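PDB 4BLP: packaging enzyme P4 from Pseudomonas phage phi13, which probably works as a hexameric, RecA-like P-loop NTPase that drives packaging of viral RNA into the capsid of this double-stranded RNA phage. Local coordinates for residues E65-V70 and F111-N116; S72-V77 and N116-A121; K161-Q166 and L252-I257; A198-L203 and V210-F215. All blocks are in the same frame, centred on the assembly; numbering follows the deposited sequence.

Interaction 1: E65-V70 and F111-N116; sequences EILFAV and FVPQQN
Glu65 and Leu67, alternate residues of strand 65-70, reach across to Phe111 and Pro113 by two different kinds of contact. The strand between them in the three-stranded antiparallel sheet is 73-78, and its Val76 touches all four side chains, so the contact bridges over a central strand.

The polar-on-aromatic half is Glu65 against Phe111. Carboxylate oxygen OE2 of Glu65 comes to the edge of the phenyl ring, in its plane, 3.9 Å from Phe111 CZ; the carboxylate is turned 50° from the ring. Beyond CG the glutamate is extended, which carries its oxygens out to the ring. Phe111 starts with its CB directed away, but with CG between the backbone N and the carbonyl carbon (chi1 59°) the ring swings back to present CZ.

The apolar half is one methyl on a proline ring. Leu67 CD1 sits 3.9 Å from Pro113 CG, the two side chains crossing at about a right angle.

Hydrogen bonding is local or leads elsewhere. Gln114 NE2 makes a weak bond to Val112 O at 3.1 Å, while the Gln115 amide is held by Gly57 O, Ser43 O and Arg120 NH2. Glu65 is gripped by backbone N-H groups, OE1 by those of Leu62 and Leu54 and OE2 by that of Arg55.

With three N-H donors and the slightly positive edge of the Phe111 ring beside it, this buried carboxylate could well keep its negative charge, and its place at the ring edge is the electrostatically sensible one.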
loop_
_atom_site.group_PDB
_atom_site.type_symbol
_atom_site.label_atom_id
_atom_site.label_comp_id
_atom_site.label_asym_id
_atom_site.label_seq_id
_atom_site.Cartn_x
_atom_site.Cartn_y
_atom_site.Cartn_z
ATOM N N GLU D 65 18.634 19.788 -22.152
ATOM C CA GLU D 65 17.862 19.222 -21.028
ATOM C C GLU D 65 18.483 17.985 -20.407
ATOM O O GLU D 65 18.904 17.082 -21.122
ATOM C CB GLU D 65 16.448 18.841 -21.490
ATOM C CG GLU D 65 15.578 20.042 -21.855
ATOM C CD GLU D 65 14.219 19.720 -22.456
ATOM O OE1 GLU D 65 14.103 18.735 -23.226
ATOM O OE2 GLU D 65 13.268 20.499 -22.201
ATOM N N ILE D 66 18.533 17.926 -19.074
ATOM C CA ILE D 66 18.990 16.726 -18.370
ATOM C C ILE D 66 17.808 16.231 -17.539
ATOM O O ILE D 66 17.388 16.925 -16.617
ATOM C CB ILE D 66 20.230 16.928 -17.481
ATOM C CG1 ILE D 66 21.424 17.502 -18.284
ATOM C CG2 ILE D 66 20.624 15.574 -16.793
ATOM C CD1 ILE D 66 22.531 18.064 -17.355
ATOM N N LEU D 67 17.329 15.030 -17.829
ATOM C CA LEU D 67 16.253 14.414 -17.051
ATOM C C LEU D 67 16.864 13.627 -15.891
ATOM O O LEU D 67 17.825 12.873 -16.088
ATOM C CB LEU D 67 15.461 13.446 -17.959
ATOM C CG LEU D 67 14.329 12.642 -17.293
ATOM C CD1 LEU D 67 13.142 13.588 -16.902
ATOM C CD2 LEU D 67 13.836 11.533 -18.257
ATOM N N PHE D 68 16.318 13.791 -14.686
ATOM C CA PHE D 68 16.751 13.025 -13.518
ATOM C C PHE D 68 15.549 12.852 -12.599
ATOM O O PHE D 68 14.424 13.230 -12.960
ATOM C CB PHE D 68 17.945 13.704 -12.811
ATOM C CG PHE D 68 17.701 15.085 -12.219
ATOM C CD1 PHE D 68 17.623 16.213 -13.039
ATOM C CD2 PHE D 68 17.639 15.265 -10.840
ATOM C CE1 PHE D 68 17.465 17.502 -12.483
ATOM C CE2 PHE D 68 17.499 16.544 -10.291
ATOM C CZ PHE D 68 17.374 17.649 -11.115
ATOM N N ALA D 69 15.765 12.253 -11.423
ATOM C CA ALA D 69 14.637 12.046 -10.532
ATOM C C ALA D 69 15.062 12.126 -9.101
ATOM O O ALA D 69 16.192 11.751 -8.775
ATOM C CB ALA D 69 14.018 10.652 -10.806
ATOM N N VAL D 70 14.136 12.548 -8.233
ATOM C CA VAL D 70 14.350 12.450 -6.772
ATOM C C VAL D 70 13.118 11.673 -6.269
ATOM O O VAL D 70 11.982 12.145 -6.426
ATOM C CB VAL D 70 14.604 13.807 -6.069
ATOM C CG1 VAL D 70 15.944 14.433 -6.497
ATOM C CG2 VAL D 70 13.472 14.775 -6.227
ATOM N N PHE D 111 12.471 22.128 -13.563
ATOM C CA PHE D 111 11.022 21.954 -13.578
ATOM C C PHE D 111 10.660 20.497 -13.589
ATOM O O PHE D 111 11.483 19.640 -13.971
ATOM C CB PHE D 111 10.392 22.660 -14.820
ATOM C CG PHE D 111 10.907 22.158 -16.169
ATOM C CD1 PHE D 111 12.061 22.705 -16.743
ATOM C CD2 PHE D 111 10.264 21.119 -16.833
ATOM C CE1 PHE D 111 12.554 22.226 -17.969
ATOM C CE2 PHE D 111 10.762 20.617 -18.043
ATOM C CZ PHE D 111 11.907 21.182 -18.612
ATOM N N VAL D 112 9.420 20.216 -13.190
ATOM C CA VAL D 112 8.872 18.865 -13.354
ATOM C C VAL D 112 8.345 18.746 -14.801
ATOM O O VAL D 112 7.408 19.486 -15.176
ATOM C CB VAL D 112 7.741 18.574 -12.334
ATOM C CG1 VAL D 112 7.142 17.165 -12.584
ATOM C CG2 VAL D 112 8.287 18.684 -10.909
ATOM N N PRO D 113 8.901 17.826 -15.626
ATOM C CA PRO D 113 8.380 17.657 -17.007
ATOM C C PRO D 113 6.995 17.040 -16.895
ATOM O O PRO D 113 6.777 16.123 -16.074
ATOM C CB PRO D 113 9.397 16.732 -17.684
ATOM C CG PRO D 113 9.953 15.879 -16.514
ATOM C CD PRO D 113 9.996 16.875 -15.332
ATOM N N GLN D 114 6.048 17.560 -17.703
ATOM C CA GLN D 114 4.651 17.159 -17.509
ATOM C C GLN D 114 4.136 16.063 -18.444
ATOM O O GLN D 114 2.955 15.683 -18.362
ATOM C CB GLN D 114 3.749 18.398 -17.562
ATOM C CG GLN D 114 3.994 19.354 -16.332
ATOM C CD GLN D 114 3.846 18.676 -14.970
ATOM O OE1 GLN D 114 3.055 17.747 -14.778
ATOM N NE2 GLN D 114 4.566 19.138 -13.981
ATOM N N GLN D 115 5.052 15.448 -19.216
ATOM C CA GLN D 115 4.687 14.258 -19.987
ATOM C C GLN D 115 4.173 13.184 -19.017
ATOM O O GLN D 115 4.824 12.901 -17.989
ATOM C CB GLN D 115 5.961 13.731 -20.697
ATOM C CG GLN D 115 5.878 12.266 -21.191
ATOM C CD GLN D 115 4.997 11.965 -22.386
ATOM O OE1 GLN D 115 4.831 10.794 -22.718
ATOM N NE2 GLN D 115 4.410 12.973 -23.069
ATOM N N ASN D 116 3.063 12.557 -19.352
ATOM C CA ASN D 116 2.563 11.452 -18.508
ATOM C C ASN D 116 3.601 10.310 -18.445
ATOM O O ASN D 116 4.194 9.968 -19.477
ATOM C CB ASN D 116 1.252 10.906 -19.105
ATOM C CG ASN D 116 0.636 9.801 -18.297
ATOM O OD1 ASN D 116 0.363 9.961 -17.107
ATOM N ND2 ASN D 116 0.489 8.640 -18.910
#

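Interaction 2: S72-V77 and N116-A121; sequences SIPLVV and NNVLRA
Pro74 carries this contact, its ring set against Val118 and Leu119. The tightest approach is Pro74 CB to Val118 CG1 at 3.4 Å, closer than carbons usually pack, and Pro74 CG lies 3.5 Å from the same methyl. Leu119 comes in alongside as a fork: its CG is 3.9 Å from Pro74 CB, with CD1 and CD2 of Leu119 at 4.1 and 4.0 Å from Pro74 CB. The forked end faces the proline because Leu119 CG stands opposite its own carbonyl carbon (chi1 -65°). Farther along, Leu119 CD1 just reaches the backbone oxygen of Ser72.

Both hydrophobic side chains are offered by the inner residues of a type I beta turn, Asn117 to Arg120, in the long connection that follows strand 110-111; Pro74 belongs to the middle strand of the three-stranded antiparallel sheet. The contact therefore lays a turn against the sheet, and Leu54 adds to the packing on Val118.

Behind the turn, Asn117 O is held twice. Arg120 N closes the turn on Asn117 O at 3.1 Å, and Arg120 NH1 bonds to that oxygen at 3.0 Å with an N-H...O angle of 147°. The two donors arrive from opposite faces of the carbonyl plane; NH1 stands well above it, 70° out, instead of on a lone pair. Arg120 is in turn fixed by its other nitrogens: NH2 bonds to Gln115 OE1, and NE bonds to Val39 O of a neighbouring subunit, where Glu41 also packs on Arg120.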
loop_
_atom_site.group_PDB
_atom_site.type_symbol
_atom_site.label_atom_id
_atom_site.label_comp_id
_atom_site.label_asym_id
_atom_site.label_seq_id
_atom_site.Cartn_x
_atom_site.Cartn_y
_atom_site.Cartn_z
ATOM N N SER D 72 10.093 9.498 -6.667
ATOM C CA SER D 72 9.240 9.294 -7.848
ATOM C C SER D 72 9.041 10.625 -8.611
ATOM O O SER D 72 8.260 10.668 -9.567
ATOM C CB SER D 72 7.886 8.734 -7.405
ATOM O OG SER D 72 7.234 9.687 -6.579
ATOM N N ILE D 73 9.745 11.689 -8.195
ATOM C CA ILE D 73 9.562 13.010 -8.821
ATOM C C ILE D 73 10.527 13.164 -9.987
ATOM O O ILE D 73 11.732 13.234 -9.751
ATOM C CB ILE D 73 9.810 14.158 -7.780
ATOM C CG1 ILE D 73 8.892 14.038 -6.543
ATOM C CG2 ILE D 73 9.675 15.557 -8.463
ATOM C CD1 ILE D 73 9.510 14.712 -5.281
ATOM N N PRO D 74 10.022 13.280 -11.227
ATOM C CA PRO D 74 10.931 13.541 -12.348
ATOM C C PRO D 74 11.286 15.022 -12.372
ATOM O O PRO D 74 10.434 15.883 -12.080
ATOM C CB PRO D 74 10.087 13.187 -13.582
ATOM C CG PRO D 74 8.655 13.496 -13.166
ATOM C CD PRO D 74 8.594 13.275 -11.649
ATOM N N LEU D 75 12.519 15.328 -12.755
ATOM C CA LEU D 75 12.969 16.726 -12.830
ATOM C C LEU D 75 13.810 16.904 -14.065
ATOM O O LEU D 75 14.456 15.964 -14.538
ATOM C CB LEU D 75 13.850 17.056 -11.613
ATOM C CG LEU D 75 13.138 17.093 -10.243
ATOM C CD1 LEU D 75 14.165 17.175 -9.128
ATOM C CD2 LEU D 75 12.154 18.276 -10.165
ATOM N N VAL D 76 13.809 18.136 -14.564
ATOM C CA VAL D 76 14.681 18.485 -15.678
ATOM C C VAL D 76 15.424 19.741 -15.305
ATOM O O VAL D 76 14.826 20.673 -14.756
ATOM C CB VAL D 76 13.878 18.691 -16.991
ATOM C CG1 VAL D 76 14.788 19.243 -18.106
ATOM C CG2 VAL D 76 13.234 17.385 -17.450
ATOM N N VAL D 77 16.714 19.775 -15.579
ATOM C CA VAL D 77 17.470 21.021 -15.489
ATOM C C VAL D 77 17.767 21.428 -16.963
ATOM O O VAL D 77 18.158 20.568 -17.778
ATOM C CB VAL D 77 18.741 20.964 -14.606
ATOM C CG1 VAL D 77 19.685 19.869 -15.068
ATOM C CG2 VAL D 77 19.463 22.333 -14.601
ATOM N N ASN D 116 3.063 12.557 -19.352
ATOM C CA ASN D 116 2.563 11.452 -18.508
ATOM C C ASN D 116 3.601 10.310 -18.445
ATOM O O ASN D 116 4.194 9.968 -19.477
ATOM C CB ASN D 116 1.252 10.906 -19.105
ATOM C CG ASN D 116 0.636 9.801 -18.297
ATOM O OD1 ASN D 116 0.363 9.961 -17.107
ATOM N ND2 ASN D 116 0.489 8.640 -18.910
ATOM N N ASN D 117 3.842 9.727 -17.220
ATOM C CA ASN D 117 4.774 8.576 -17.100
ATOM C C ASN D 117 6.102 8.865 -17.788
ATOM O O ASN D 117 6.652 8.018 -18.515
ATOM C CB ASN D 117 4.135 7.348 -17.758
ATOM C CG ASN D 117 2.948 6.829 -17.010
ATOM O OD1 ASN D 117 2.782 7.108 -15.822
ATOM N ND2 ASN D 117 2.138 6.020 -17.683
ATOM N N VAL D 118 6.648 10.064 -17.556
ATOM C CA VAL D 118 7.868 10.516 -18.233
ATOM C C VAL D 118 9.112 9.642 -17.930
ATOM O O VAL D 118 10.010 9.585 -18.761
ATOM C CB VAL D 118 8.126 12.010 -17.907
ATOM C CG1 VAL D 118 8.568 12.197 -16.450
ATOM C CG2 VAL D 118 9.138 12.617 -18.881
ATOM N N LEU D 119 9.162 8.973 -16.780
ATOM C CA LEU D 119 10.354 8.158 -16.485
ATOM C C LEU D 119 10.293 6.713 -17.037
ATOM O O LEU D 119 11.211 5.912 -16.775
ATOM C CB LEU D 119 10.529 8.069 -14.940
ATOM C CG LEU D 119 10.840 9.420 -14.258
ATOM C CD1 LEU D 119 10.849 9.253 -12.724
ATOM C CD2 LEU D 119 12.196 9.971 -14.725
ATOM N N ARG D 120 9.252 6.388 -17.818
ATOM C CA ARG D 120 8.994 5.004 -18.262
ATOM C C ARG D 120 10.132 4.363 -19.095
ATOM O O ARG D 120 10.241 3.124 -19.130
ATOM C CB ARG D 120 7.682 4.949 -19.067
ATOM C CG ARG D 120 7.749 5.732 -20.401
ATOM C CD ARG D 120 6.377 5.639 -21.055
ATOM N NE ARG D 120 6.289 6.347 -22.326
ATOM C CZ ARG D 120 5.944 7.631 -22.421
ATOM N NH1 ARG D 120 5.711 8.348 -21.321
ATOM N NH2 ARG D 120 5.809 8.202 -23.611
ATOM N N ALA D 121 10.951 5.174 -19.777
ATOM C CA ALA D 121 12.005 4.608 -20.636
ATOM C C ALA D 121 13.359 4.578 -19.909
ATOM O O ALA D 121 14.331 4.106 -20.480
ATOM C CB ALA D 121 12.140 5.437 -21.906
#

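Interaction 3: K161-Q166 and L252-I257; sequences KWLNAQ and LLVAAI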
loop_
_atom_site.group_PDB
_atom_site.type_symbol
_atom_site.label_atom_id
_atom_site.label_comp_id
_atom_site.label_asym_id
_atom_site.label_seq_id
_atom_site.Cartn_x
_atom_site.Cartn_y
_atom_site.Cartn_z
ATOM N N LYS D 161 23.876 27.545 12.909
ATOM C CA LYS D 161 24.866 28.362 13.597
ATOM C C LYS D 161 26.252 28.096 13.025
ATOM O O LYS D 161 27.010 29.043 12.791
ATOM C CB LYS D 161 24.841 28.090 15.112
ATOM C CG LYS D 161 25.688 29.057 15.919
ATOM C CD LYS D 161 25.569 28.823 17.421
ATOM C CE LYS D 161 26.651 29.548 18.185
ATOM N NZ LYS D 161 26.750 29.069 19.588
ATOM N N TRP D 162 26.608 26.807 12.831
ATOM C CA TRP D 162 27.917 26.478 12.265
ATOM C C TRP D 162 27.999 27.022 10.817
ATOM O O TRP D 162 29.020 27.589 10.443
ATOM C CB TRP D 162 28.165 24.966 12.283
ATOM C CG TRP D 162 29.507 24.617 11.703
ATOM C CD1 TRP D 162 30.717 24.717 12.328
ATOM C CD2 TRP D 162 29.783 24.196 10.351
ATOM N NE1 TRP D 162 31.731 24.363 11.461
ATOM C CE2 TRP D 162 31.185 24.024 10.244
ATOM C CE3 TRP D 162 28.978 23.909 9.227
ATOM C CZ2 TRP D 162 31.805 23.621 9.045
ATOM C CZ3 TRP D 162 29.593 23.490 8.050
ATOM C CH2 TRP D 162 30.984 23.349 7.965
ATOM N N LEU D 163 26.929 26.857 10.034
ATOM C CA LEU D 163 26.889 27.322 8.632
ATOM C C LEU D 163 27.082 28.824 8.540
ATOM O O LEU D 163 27.894 29.279 7.741
ATOM C CB LEU D 163 25.585 26.897 7.926
ATOM C CG LEU D 163 25.583 25.449 7.424
ATOM C CD1 LEU D 163 24.163 24.976 7.104
ATOM C CD2 LEU D 163 26.466 25.273 6.205
ATOM N N ASN D 164 26.398 29.588 9.409
ATOM C CA ASN D 164 26.502 31.047 9.430
ATOM C C ASN D 164 27.912 31.487 9.769
ATOM O O ASN D 164 28.375 32.506 9.250
ATOM C CB ASN D 164 25.494 31.653 10.405
ATOM C CG ASN D 164 24.082 31.613 9.878
ATOM O OD1 ASN D 164 23.849 31.638 8.661
ATOM N ND2 ASN D 164 23.109 31.546 10.786
ATOM N N ALA D 165 28.622 30.688 10.588
ATOM C CA ALA D 165 30.007 30.951 10.982
ATOM C C ALA D 165 30.995 30.676 9.848
ATOM O O ALA D 165 32.141 31.093 9.947
ATOM C CB ALA D 165 30.375 30.120 12.212
ATOM N N GLN D 166 30.557 30.017 8.756
ATOM C CA GLN D 166 31.382 29.746 7.590
ATOM C C GLN D 166 31.296 30.914 6.599
ATOM O O GLN D 166 31.844 30.841 5.502
ATOM C CB GLN D 166 30.994 28.427 6.899
ATOM C CG GLN D 166 30.983 27.202 7.817
ATOM C CD GLN D 166 32.227 27.104 8.654
ATOM O OE1 GLN D 166 33.339 26.975 8.144
ATOM N NE2 GLN D 166 32.070 27.233 9.969
ATOM N N LEU D 252 29.120 23.853 -6.669
ATOM C CA LEU D 252 29.061 23.220 -5.357
ATOM C C LEU D 252 27.900 23.821 -4.583
ATOM O O LEU D 252 27.827 25.057 -4.449
ATOM C CB LEU D 252 30.381 23.395 -4.572
ATOM C CG LEU D 252 30.333 22.891 -3.121
ATOM C CD1 LEU D 252 30.231 21.359 -3.081
ATOM C CD2 LEU D 252 31.630 23.285 -2.383
ATOM N N LEU D 253 26.988 22.977 -4.105
ATOM C CA LEU D 253 25.896 23.399 -3.233
ATOM C C LEU D 253 26.174 22.844 -1.853
ATOM O O LEU D 253 26.727 21.748 -1.738
ATOM C CB LEU D 253 24.496 22.900 -3.706
ATOM C CG LEU D 253 24.024 23.437 -5.056
ATOM C CD1 LEU D 253 22.596 22.969 -5.366
ATOM C CD2 LEU D 253 24.146 24.942 -5.130
ATOM N N VAL D 254 25.794 23.594 -0.817
ATOM C CA VAL D 254 25.959 23.174 0.578
ATOM C C VAL D 254 24.558 23.086 1.156
ATOM O O VAL D 254 23.774 24.015 0.944
ATOM C CB VAL D 254 26.861 24.122 1.390
ATOM C CG1 VAL D 254 26.981 23.627 2.844
ATOM C CG2 VAL D 254 28.250 24.230 0.730
ATOM N N ALA D 255 24.198 21.983 1.817
ATOM C CA ALA D 255 22.840 21.913 2.371
ATOM C C ALA D 255 22.824 21.294 3.750
ATOM O O ALA D 255 23.516 20.302 3.956
ATOM C CB ALA D 255 21.958 21.091 1.445
ATOM N N ALA D 256 22.002 21.847 4.668
ATOM C CA ALA D 256 21.786 21.248 5.994
ATOM C C ALA D 256 20.773 20.114 5.866
ATOM O O ALA D 256 19.764 20.251 5.157
ATOM C CB ALA D 256 21.273 22.301 6.985
ATOM N N ILE D 257 21.012 19.001 6.559
ATOM C CA ILE D 257 20.046 17.920 6.540
ATOM C C ILE D 257 20.040 17.183 7.873
ATOM O O ILE D 257 21.091 17.016 8.495
ATOM C CB ILE D 257 20.330 16.960 5.333
ATOM C CG1 ILE D 257 19.149 16.028 5.054
ATOM C CG2 ILE D 257 21.659 16.173 5.496
ATOM C CD1 ILE D 257 19.271 15.312 3.660
#
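Leu163 reaches from helix 159-164 down onto Val254 and Ala256 of strand 252-257. The fold is the RecA-like P-loop NTPase core, and this short helix follows directly on what looks like the Walker A loop, whose residues Ala256 also touches. One leucine fork serves both strand residues: Leu163 CD2 meets Val254 CG1 at 3.8 Å, while Leu163 CD1 meets Ala256 CB at 3.9 Å. Its CG lies opposite the carbonyl carbon (chi1 -81°), which points the fork at the strand; the two methyls then divide between Val254 and Ala256. Val254 answers with CG1 anti to its backbone N (chi1 180°), the leucine and valine running past each other in opposite directions. Val211 and Val151, from the strands to either side of 252-257, also pack on Leu163, so all of this is buried.

Just past Leu163, Gln166 turns back on its own chain. Its OE1 is bonded by Gln140 NE2, and its NE2 lies over one face of the Trp162 ring, offset toward the rim. Gln166 NE2 donates to Trp162 O at 3.1 Å, nearly straight at 160°, with the oxygen in the plane of the Gln166 amide.

Interaction 4: A198-L203 and V210-F215; sequences AVALLL and VVIDSF
Val210 lies under the last turn of segment 198-203, one methyl against backbone and the other against a side chain. Val210 CG1 meets Ala200 O at 3.8 Å, and Val210 CG2 meets Leu203 CD1 at 4.1 Å, the leucine and valine crossing at about a right angle. With chi1 at 48°, CG1 falls between the valine's own N and carbonyl carbon, and this leaves both methyls turned to the helix.

Two residues on, Ile212 makes the second touch. Ile212 stretches out to bring CD1 within 4.0 Å of Ala200 CB, and chi2 at 136° is well off a staggered value, so the ethyl arm is somewhat twisted. The small Ala200 side chain is consistent with the close approach of helix and strand, whose axes come to 9.0 Å and are nearly antiparallel, 163° between N-to-C directions. Leu253 of the adjoining strand 252-257 and Ile172 of strand 170-173 pack on the same alanine and on Val210, completing an apolar layer. The far side of the helix is covered by helix 79-91, through Leu82, Leu85 and Ala86.

Beyond Ile212 the strand turns polar. Asp213 forms a salt bridge with Arg173 and takes a weak hydrogen bond from Ser160 of the probable P-loop, and a cis peptide joins it to Ser214. Helix 193-205 leading into a parallel strand is the second half of a beta-alpha-beta crossover, and a hydrophobic strand ending in aspartate beside the P-loop is consistent with the Walker B motif of RecA-like NTPases.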
loop_
_atom_site.group_PDB
_atom_site.type_symbol
_atom_site.label_atom_id
_atom_site.label_comp_id
_atom_site.label_asym_id
_atom_site.label_seq_id
_atom_site.Cartn_x
_atom_site.Cartn_y
_atom_site.Cartn_z
ATOM N N ALA D 198 16.564 25.499 -8.604
ATOM C CA ALA D 198 16.871 26.490 -9.631
ATOM C C ALA D 198 17.612 27.676 -9.004
ATOM O O ALA D 198 18.646 28.111 -9.535
ATOM C CB ALA D 198 15.575 26.952 -10.318
ATOM N N VAL D 199 17.096 28.186 -7.869
ATOM C CA VAL D 199 17.711 29.348 -7.199
ATOM C C VAL D 199 19.139 28.971 -6.752
ATOM O O VAL D 199 20.069 29.763 -6.944
ATOM C CB VAL D 199 16.826 29.844 -6.018
ATOM C CG1 VAL D 199 17.556 30.857 -5.140
ATOM C CG2 VAL D 199 15.553 30.473 -6.577
ATOM N N ALA D 200 19.299 27.779 -6.170
ATOM C CA ALA D 200 20.631 27.300 -5.746
ATOM C C ALA D 200 21.596 27.220 -6.918
ATOM O O ALA D 200 22.741 27.704 -6.814
ATOM C CB ALA D 200 20.504 25.925 -5.072
ATOM N N LEU D 201 21.171 26.581 -8.020
ATOM C CA LEU D 201 22.051 26.438 -9.201
ATOM C C LEU D 201 22.383 27.799 -9.806
ATOM O O LEU D 201 23.515 28.010 -10.244
ATOM C CB LEU D 201 21.395 25.538 -10.260
ATOM C CG LEU D 201 21.235 24.066 -9.783
ATOM C CD1 LEU D 201 20.493 23.241 -10.852
ATOM C CD2 LEU D 201 22.659 23.448 -9.503
ATOM N N LEU D 202 21.406 28.721 -9.851
ATOM C CA LEU D 202 21.677 30.067 -10.394
ATOM C C LEU D 202 22.715 30.814 -9.553
ATOM O O LEU D 202 23.684 31.369 -10.104
ATOM C CB LEU D 202 20.369 30.874 -10.489
ATOM C CG LEU D 202 19.477 30.484 -11.676
ATOM C CD1 LEU D 202 17.993 30.961 -11.414
ATOM C CD2 LEU D 202 20.011 31.105 -12.952
ATOM N N LEU D 203 22.539 30.823 -8.241
ATOM C CA LEU D 203 23.472 31.487 -7.334
ATOM C C LEU D 203 24.865 30.857 -7.400
ATOM O O LEU D 203 25.839 31.571 -7.502
ATOM C CB LEU D 203 22.943 31.407 -5.903
ATOM C CG LEU D 203 21.773 32.357 -5.615
ATOM C CD1 LEU D 203 21.077 31.920 -4.370
ATOM C CD2 LEU D 203 22.252 33.861 -5.522
ATOM N N VAL D 210 26.684 29.383 -1.695
ATOM C CA VAL D 210 25.274 29.277 -1.312
ATOM C C VAL D 210 25.070 28.093 -0.389
ATOM O O VAL D 210 25.571 26.987 -0.635
ATOM C CB VAL D 210 24.337 29.227 -2.580
ATOM C CG1 VAL D 210 24.816 28.234 -3.625
ATOM C CG2 VAL D 210 22.876 28.942 -2.211
ATOM N N VAL D 211 24.306 28.331 0.671
ATOM C CA VAL D 211 23.948 27.296 1.654
ATOM C C VAL D 211 22.444 27.160 1.618
ATOM O O VAL D 211 21.753 28.171 1.523
ATOM C CB VAL D 211 24.460 27.729 3.059
ATOM C CG1 VAL D 211 23.733 26.972 4.179
ATOM C CG2 VAL D 211 25.995 27.602 3.142
ATOM N N ILE D 212 21.939 25.937 1.723
ATOM C CA ILE D 212 20.494 25.687 1.750
ATOM C C ILE D 212 20.085 25.247 3.141
ATOM O O ILE D 212 20.530 24.206 3.626
ATOM C CB ILE D 212 20.049 24.657 0.688
ATOM C CG1 ILE D 212 20.465 25.179 -0.726
ATOM C CG2 ILE D 212 18.531 24.441 0.753
ATOM C CD1 ILE D 212 21.076 24.107 -1.572
ATOM N N ASP D 213 19.201 26.051 3.755
ATOM C CA ASP D 213 18.633 25.791 5.062
ATOM C C ASP D 213 17.132 25.612 4.871
ATOM O O ASP D 213 16.410 26.603 4.877
ATOM C CB ASP D 213 18.951 26.950 6.025
ATOM C CG ASP D 213 18.430 26.725 7.420
ATOM O OD1 ASP D 213 18.094 25.562 7.748
ATOM O OD2 ASP D 213 18.263 27.723 8.158
ATOM N N SER D 214 16.657 24.382 4.596
ATOM C CA SER D 214 17.439 23.131 4.655
ATOM C C SER D 214 16.836 22.092 3.716
ATOM O O SER D 214 15.903 22.406 2.957
ATOM C CB SER D 214 17.367 22.583 6.093
ATOM O OG SER D 214 16.053 22.101 6.360
ATOM N N PHE D 215 17.309 20.836 3.817
ATOM C CA PHE D 215 16.743 19.748 3.025
ATOM C C PHE D 215 15.712 18.951 3.838
ATOM O O PHE D 215 15.379 17.823 3.466
ATOM C CB PHE D 215 17.886 18.832 2.495
ATOM C CG PHE D 215 18.535 19.249 1.198
ATOM C CD1 PHE D 215 18.242 20.475 0.613
ATOM C CD2 PHE D 215 19.420 18.395 0.532
ATOM C CE1 PHE D 215 18.851 20.863 -0.598
ATOM C CE2 PHE D 215 20.001 18.768 -0.703
ATOM C CZ PHE D 215 19.725 20.005 -1.256
#

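Interactions 1 and 2 belong to the small antiparallel sheet and its following loop, share Asn116, and meet where Pro113 CD packs on Pro74 O. Interaction 1 is buried and mixes a carboxylate with aromatic and aliphatic groups; interaction 2 is nearer the surface, and its turn also meets a neighbouring subunit. Interactions 3 and 4 are contacts of aliphatic side chains, the latter also with one backbone oxygen, in the NTPase core, untouched by other chains. They place helices on opposite faces of neighbouring strands 252-257 and 210-213, which are joined by Val254 O to Ile212 N at 2.8 Å. One place where the two halves meet is Val77 CG2 on Leu201 CD1, 4.0 Å, between interactions 2 and 4.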